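PDB 5HLJ: VP24 from White spot syndrome virus, which serves as a major structural protein of the viral envelope and crystallises here as a three-chain assembly. Local coordinates for residues 32-37 with 145-150; 74-79 with 83-88. All coordinates share one frame; numbering follows the deposited sequence.

The two contacts adjoin each other in one beta fold, their centres about 10 Å apart. Along the chain the order is 32-37, then 74-79 and 83-88, then 145-150, so contact 2 falls within the span of chain that contact 1 brings together. Contact 1 is buried, about 6 Å from the chain centre, and joins strands 33-42 and 141-151; contact 2 lies at the surface, about 16 Å out, in the loop between strands 68-72 and 90-99. They meet directly: His33 NE2 lies 2.7 Å from Asp78 O, a probable hydrogen bond, and the rings of His33 and His79 stack. The surface loop is thus tied to the start of a core strand.

Contact 1: 32-37 with 145-150; sequences NHFNFV and LVFGAT
Phe34 meets Phe147 and Ala149 in a small apolar cluster between strands 33-42 and 141-151. No hydrogen bond links the two segments; the strands are not neighbours in the sheet, and even the nearest alpha carbons, Phe34 CA and Gly148 CA, are 8.8 Å apart. Side chains alone therefore bridge the interval, burying 133 Å² in total.

Phe34 contributes the largest share. Its CB leaves the strand toward 145-150, and with CG anti to the carbonyl carbon (chi1 -83°) the ring carries its CD2-CE2 side to the opposing residues. Phe147 starts less directly, but its CG sits between the backbone N and the carbonyl carbon (chi1 76°), which swings the far end of the ring back to Phe34. The closest approach is 3.6 Å, from Phe34 CE2 to Phe147 CE1, while Phe147 CZ lies 3.7 Å from Phe34 CD2. Although the two side chains cross at about a right angle, their ring planes are inclined by only 31°, with centroids 5.2 Å apart, an oblique pairing.

Ala149, two residues further on, also directs its CB toward Phe34. This methyl reaches the edge of the Phe34 ring near its plane, 3.7 Å from Phe34 CE2 and 4.1 Å from Phe34 CZ. Thus CE2 of Phe34 is shared between an aromatic and a methyl neighbour, and all three residues are buried.

Strand 90-99 connects the two segments: its Leu91 packs on Phe34, its Leu93 on Phe147, and it hydrogen-bonds through the backbone with both, Glu92 with Phe34 and Ala95 with Leu145. Ile25 of strand 19-28 also touches Phe34, and Leu164 of strand 161-170 touches Phe147, placing the cluster among side chains from several strands of the mixed sheet.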
loop_
_atom_site.group_PDB
_atom_site.type_symbol
_atom_site.label_atom_id
_atom_site.label_comp_id
_atom_site.label_asym_id
_atom_site.label_seq_id
_atom_site.Cartn_x
_atom_site.Cartn_y
_atom_site.Cartn_z
ATOM N N ASN A 32 9.899 -11.238 -20.506
ATOM C CA ASN A 32 8.754 -10.770 -19.737
ATOM C C ASN A 32 9.057 -10.749 -18.237
ATOM O O ASN A 32 8.306 -11.292 -17.431
ATOM C CB ASN A 32 7.534 -11.648 -20.030
ATOM C CG ASN A 32 6.944 -11.391 -21.408
ATOM O OD1 ASN A 32 7.517 -11.770 -22.423
ATOM N ND2 ASN A 32 5.780 -10.759 -21.446
ATOM N N HIS A 33 10.175 -10.129 -17.874
ATOM C CA HIS A 33 10.609 -10.087 -16.488
ATOM C C HIS A 33 10.756 -8.676 -15.922
ATOM O O HIS A 33 10.807 -7.689 -16.657
ATOM C CB HIS A 33 11.947 -10.800 -16.328
ATOM C CG HIS A 33 11.839 -12.289 -16.267
ATOM N ND1 HIS A 33 12.253 -13.106 -17.292
ATOM C CD2 HIS A 33 11.370 -13.108 -15.296
ATOM C CE1 HIS A 33 12.051 -14.369 -16.955
ATOM N NE2 HIS A 33 11.520 -14.395 -15.747
ATOM N N PHE A 34 10.829 -8.603 -14.599
ATOM C CA PHE A 34 11.360 -7.425 -13.936
ATOM C C PHE A 34 12.778 -7.760 -13.560
ATOM O O PHE A 34 13.085 -8.910 -13.303
ATOM C CB PHE A 34 10.548 -7.042 -12.695
ATOM C CG PHE A 34 9.341 -6.227 -12.998
ATOM C CD1 PHE A 34 9.468 -4.909 -13.412
ATOM C CD2 PHE A 34 8.074 -6.772 -12.866
ATOM C CE1 PHE A 34 8.352 -4.148 -13.685
ATOM C CE2 PHE A 34 6.953 -6.016 -13.145
ATOM C CZ PHE A 34 7.090 -4.706 -13.558
ATOM N N ASN A 35 13.641 -6.758 -13.510
ATOM C CA ASN A 35 15.044 -6.986 -13.197
ATOM C C ASN A 35 15.544 -5.978 -12.159
ATOM O O ASN A 35 15.353 -4.765 -12.320
ATOM C CB ASN A 35 15.873 -6.904 -14.487
ATOM C CG ASN A 35 17.269 -7.468 -14.324
ATOM O OD1 ASN A 35 17.496 -8.386 -13.533
ATOM N ND2 ASN A 35 18.212 -6.922 -15.080
ATOM N N PHE A 36 16.158 -6.471 -11.081
ATOM C CA PHE A 36 16.683 -5.576 -10.045
ATOM C C PHE A 36 17.777 -4.659 -10.584
ATOM O O PHE A 36 18.468 -5.007 -11.536
ATOM C CB PHE A 36 17.252 -6.360 -8.868
ATOM C CG PHE A 36 16.213 -7.021 -8.006
ATOM C CD1 PHE A 36 15.199 -6.267 -7.402
ATOM C CD2 PHE A 36 16.270 -8.393 -7.759
ATOM C CE1 PHE A 36 14.247 -6.878 -6.591
ATOM C CE2 PHE A 36 15.321 -9.013 -6.955
ATOM C CZ PHE A 36 14.305 -8.244 -6.365
ATOM N N VAL A 37 17.920 -3.488 -9.973
ATOM C CA VAL A 37 19.154 -2.718 -10.062
ATOM C C VAL A 37 20.025 -3.173 -8.900
ATOM O O VAL A 37 19.567 -3.216 -7.754
ATOM C CB VAL A 37 18.901 -1.198 -9.987
ATOM C CG1 VAL A 37 20.215 -0.442 -9.832
ATOM C CG2 VAL A 37 18.129 -0.726 -11.212
ATOM N N LEU A 145 10.740 -15.741 -4.649
ATOM C CA LEU A 145 9.852 -14.609 -4.393
ATOM C C LEU A 145 9.384 -14.057 -5.720
ATOM O O LEU A 145 10.203 -13.763 -6.588
ATOM C CB LEU A 145 10.555 -13.520 -3.578
ATOM C CG LEU A 145 9.796 -12.218 -3.274
ATOM C CD1 LEU A 145 8.590 -12.478 -2.414
ATOM C CD2 LEU A 145 10.707 -11.191 -2.562
ATOM N N VAL A 146 8.069 -13.950 -5.906
ATOM C CA VAL A 146 7.566 -13.446 -7.176
ATOM C C VAL A 146 6.442 -12.427 -6.991
ATOM O O VAL A 146 5.706 -12.450 -6.003
ATOM C CB VAL A 146 7.038 -14.604 -8.118
ATOM C CG1 VAL A 146 7.916 -15.845 -8.049
ATOM C CG2 VAL A 146 5.613 -14.973 -7.814
ATOM N N PHE A 147 6.320 -11.526 -7.956
ATOM C CA PHE A 147 5.089 -10.774 -8.125
ATOM C C PHE A 147 4.889 -10.590 -9.620
ATOM O O PHE A 147 5.853 -10.650 -10.400
ATOM C CB PHE A 147 5.122 -9.431 -7.368
ATOM C CG PHE A 147 5.948 -8.357 -8.034
ATOM C CD1 PHE A 147 5.407 -7.561 -9.029
ATOM C CD2 PHE A 147 7.254 -8.129 -7.642
ATOM C CE1 PHE A 147 6.161 -6.579 -9.641
ATOM C CE2 PHE A 147 8.014 -7.138 -8.245
ATOM C CZ PHE A 147 7.471 -6.369 -9.254
ATOM N N GLY A 148 3.640 -10.414 -10.029
ATOM C CA GLY A 148 3.354 -10.138 -11.420
ATOM C C GLY A 148 2.778 -8.754 -11.612
ATOM O O GLY A 148 2.197 -8.162 -10.693
ATOM N N ALA A 149 2.958 -8.217 -12.807
ATOM C CA ALA A 149 2.291 -6.977 -13.164
ATOM C C ALA A 149 1.821 -7.106 -14.590
ATOM O O ALA A 149 2.578 -7.518 -15.460
ATOM C CB ALA A 149 3.221 -5.765 -12.998
ATOM N N THR A 150 0.562 -6.772 -14.823
ATOM C CA THR A 150 0.025 -6.781 -16.163
ATOM C C THR A 150 -0.343 -5.361 -16.562
ATOM O O THR A 150 -1.261 -4.758 -16.000
ATOM C CB THR A 150 -1.189 -7.729 -16.270
ATOM O OG1 THR A 150 -0.727 -9.079 -16.182
ATOM C CG2 THR A 150 -1.925 -7.552 -17.609
#

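Contact 2: 74-79 with 83-88; sequences LGDGDH and VNKAES
The long loop joining strands 68-72 and 90-99 folds back on itself here, pairing an irregular segment, 74-79, with the type I beta turn Asn84-Glu87 and the residue preceding it. Two side-chain contacts hold the halves together, one apolar and one ionic.

His79 and Val83 form the first, a CH-pi contact. Val83 CG2 lies over one face of the imidazole, 3.8 Å from the ring centroid and 25° off the normal; its nearest ring atom is His79 CE1, at 3.5 Å. The methyl is thus displaced toward the rim. Both ring nitrogens are engaged beyond the two segments, ND1 with Glu92 OE1 and NE2 with Gly31 O, which fixes the rotation of the ring that Val83 meets. The backbone O of His79 also accepts a hydrogen bond from Arg121 of the second subunit, bringing this loop to the subunit interface.

At the exposed side, Lys85 forms a salt bridge with Asp76. Extended beyond CG, the lysine spans the gap between the halves and brings NZ to Asp76 OD2 at 3.2 Å, a weak hydrogen bond.

Within the turn, Asn84 makes an Asx turn: its OD1 accepts from Ala86 N at 2.9 Å, with the donor 42° out of the carbonyl plane.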
loop_
_atom_site.group_PDB
_atom_site.type_symbol
_atom_site.label_atom_id
_atom_site.label_comp_id
_atom_site.label_asym_id
_atom_site.label_seq_id
_atom_site.Cartn_x
_atom_site.Cartn_y
_atom_site.Cartn_z
ATOM N N LEU A 74 16.371 -14.158 -15.194
ATOM C CA LEU A 74 15.830 -13.780 -16.489
ATOM C C LEU A 74 15.728 -15.024 -17.368
ATOM O O LEU A 74 15.949 -16.139 -16.895
ATOM C CB LEU A 74 16.702 -12.695 -17.126
ATOM C CG LEU A 74 16.902 -11.482 -16.197
ATOM C CD1 LEU A 74 17.929 -10.504 -16.742
ATOM C CD2 LEU A 74 15.574 -10.762 -15.905
ATOM N N GLY A 75 15.378 -14.863 -18.634
ATOM C CA GLY A 75 15.308 -16.037 -19.494
ATOM C C GLY A 75 14.146 -16.991 -19.223
ATOM O O GLY A 75 13.734 -17.190 -18.066
ATOM N N ASP A 76 13.619 -17.565 -20.311
ATOM C CA ASP A 76 12.419 -18.402 -20.287
ATOM C C ASP A 76 12.533 -19.498 -19.255
ATOM O O ASP A 76 13.640 -19.942 -18.908
ATOM C CB ASP A 76 12.170 -19.044 -21.656
ATOM C CG ASP A 76 11.824 -18.042 -22.723
ATOM O OD1 ASP A 76 12.468 -16.972 -22.777
ATOM O OD2 ASP A 76 10.895 -18.333 -23.505
ATOM N N GLY A 77 11.397 -19.964 -18.776
ATOM C CA GLY A 77 11.430 -21.028 -17.797
ATOM C C GLY A 77 11.448 -20.506 -16.380
ATOM O O GLY A 77 10.905 -21.143 -15.492
ATOM N N ASP A 78 12.070 -19.349 -16.162
ATOM C CA ASP A 78 12.038 -18.706 -14.847
ATOM C C ASP A 78 10.714 -17.936 -14.674
ATOM O O ASP A 78 10.701 -16.708 -14.632
ATOM C CB ASP A 78 13.241 -17.774 -14.676
ATOM C CG ASP A 78 14.579 -18.522 -14.647
ATOM O OD1 ASP A 78 14.615 -19.712 -14.259
ATOM O OD2 ASP A 78 15.611 -17.902 -15.001
ATOM N N HIS A 79 9.608 -18.678 -14.596
ATOM C CA HIS A 79 8.260 -18.112 -14.535
ATOM C C HIS A 79 7.316 -19.019 -13.762
ATOM O O HIS A 79 7.172 -20.190 -14.116
ATOM C CB HIS A 79 7.662 -17.917 -15.932
ATOM C CG HIS A 79 8.161 -16.718 -16.666
ATOM N ND1 HIS A 79 7.675 -15.452 -16.441
ATOM C CD2 HIS A 79 9.075 -16.598 -17.661
ATOM C CE1 HIS A 79 8.279 -14.595 -17.249
ATOM N NE2 HIS A 79 9.136 -15.273 -18.000
ATOM N N VAL A 83 2.969 -15.810 -18.748
ATOM C CA VAL A 83 3.004 -14.541 -19.439
ATOM C C VAL A 83 2.863 -14.759 -20.942
ATOM O O VAL A 83 3.328 -15.762 -21.488
ATOM C CB VAL A 83 4.296 -13.780 -19.137
ATOM C CG1 VAL A 83 4.277 -13.263 -17.680
ATOM C CG2 VAL A 83 5.487 -14.674 -19.394
ATOM N N ASN A 84 2.207 -13.817 -21.603
ATOM C CA ASN A 84 2.124 -13.827 -23.048
ATOM C C ASN A 84 3.424 -13.277 -23.620
ATOM O O ASN A 84 3.616 -12.058 -23.733
ATOM C CB ASN A 84 0.901 -13.022 -23.517
ATOM C CG ASN A 84 0.784 -12.943 -25.031
ATOM O OD1 ASN A 84 1.576 -13.539 -25.764
ATOM N ND2 ASN A 84 -0.214 -12.206 -25.507
ATOM N N LYS A 85 4.321 -14.184 -23.991
ATOM C CA LYS A 85 5.633 -13.792 -24.493
ATOM C C LYS A 85 5.557 -13.148 -25.879
ATOM O O LYS A 85 6.535 -12.586 -26.350
ATOM C CB LYS A 85 6.560 -15.004 -24.492
ATOM C CG LYS A 85 6.398 -15.844 -23.226
ATOM C CD LYS A 85 7.529 -16.827 -23.009
ATOM C CE LYS A 85 7.263 -17.708 -21.786
ATOM N NZ LYS A 85 8.452 -18.529 -21.415
ATOM N N ALA A 86 4.385 -13.184 -26.514
ATOM C CA ALA A 86 4.190 -12.493 -27.793
ATOM C C ALA A 86 4.196 -10.970 -27.647
ATOM O O ALA A 86 4.353 -10.248 -28.633
ATOM C CB ALA A 86 2.893 -12.938 -28.447
ATOM N N GLU A 87 3.985 -10.489 -26.422
ATOM C CA GLU A 87 3.989 -9.057 -26.132
ATOM C C GLU A 87 4.809 -8.800 -24.885
ATOM O O GLU A 87 5.384 -9.734 -24.320
ATOM C CB GLU A 87 2.574 -8.536 -25.938
ATOM C CG GLU A 87 1.711 -8.564 -27.175
ATOM C CD GLU A 87 0.231 -8.493 -26.841
ATOM O OE1 GLU A 87 -0.219 -7.446 -26.332
ATOM O OE2 GLU A 87 -0.485 -9.490 -27.078
ATOM N N SER A 88 4.864 -7.548 -24.437
ATOM C CA SER A 88 5.583 -7.264 -23.200
ATOM C C SER A 88 4.712 -6.482 -22.206
ATOM O O SER A 88 5.173 -5.508 -21.615
ATOM C CB SER A 88 6.880 -6.507 -23.496
ATOM O OG SER A 88 6.613 -5.328 -24.229
#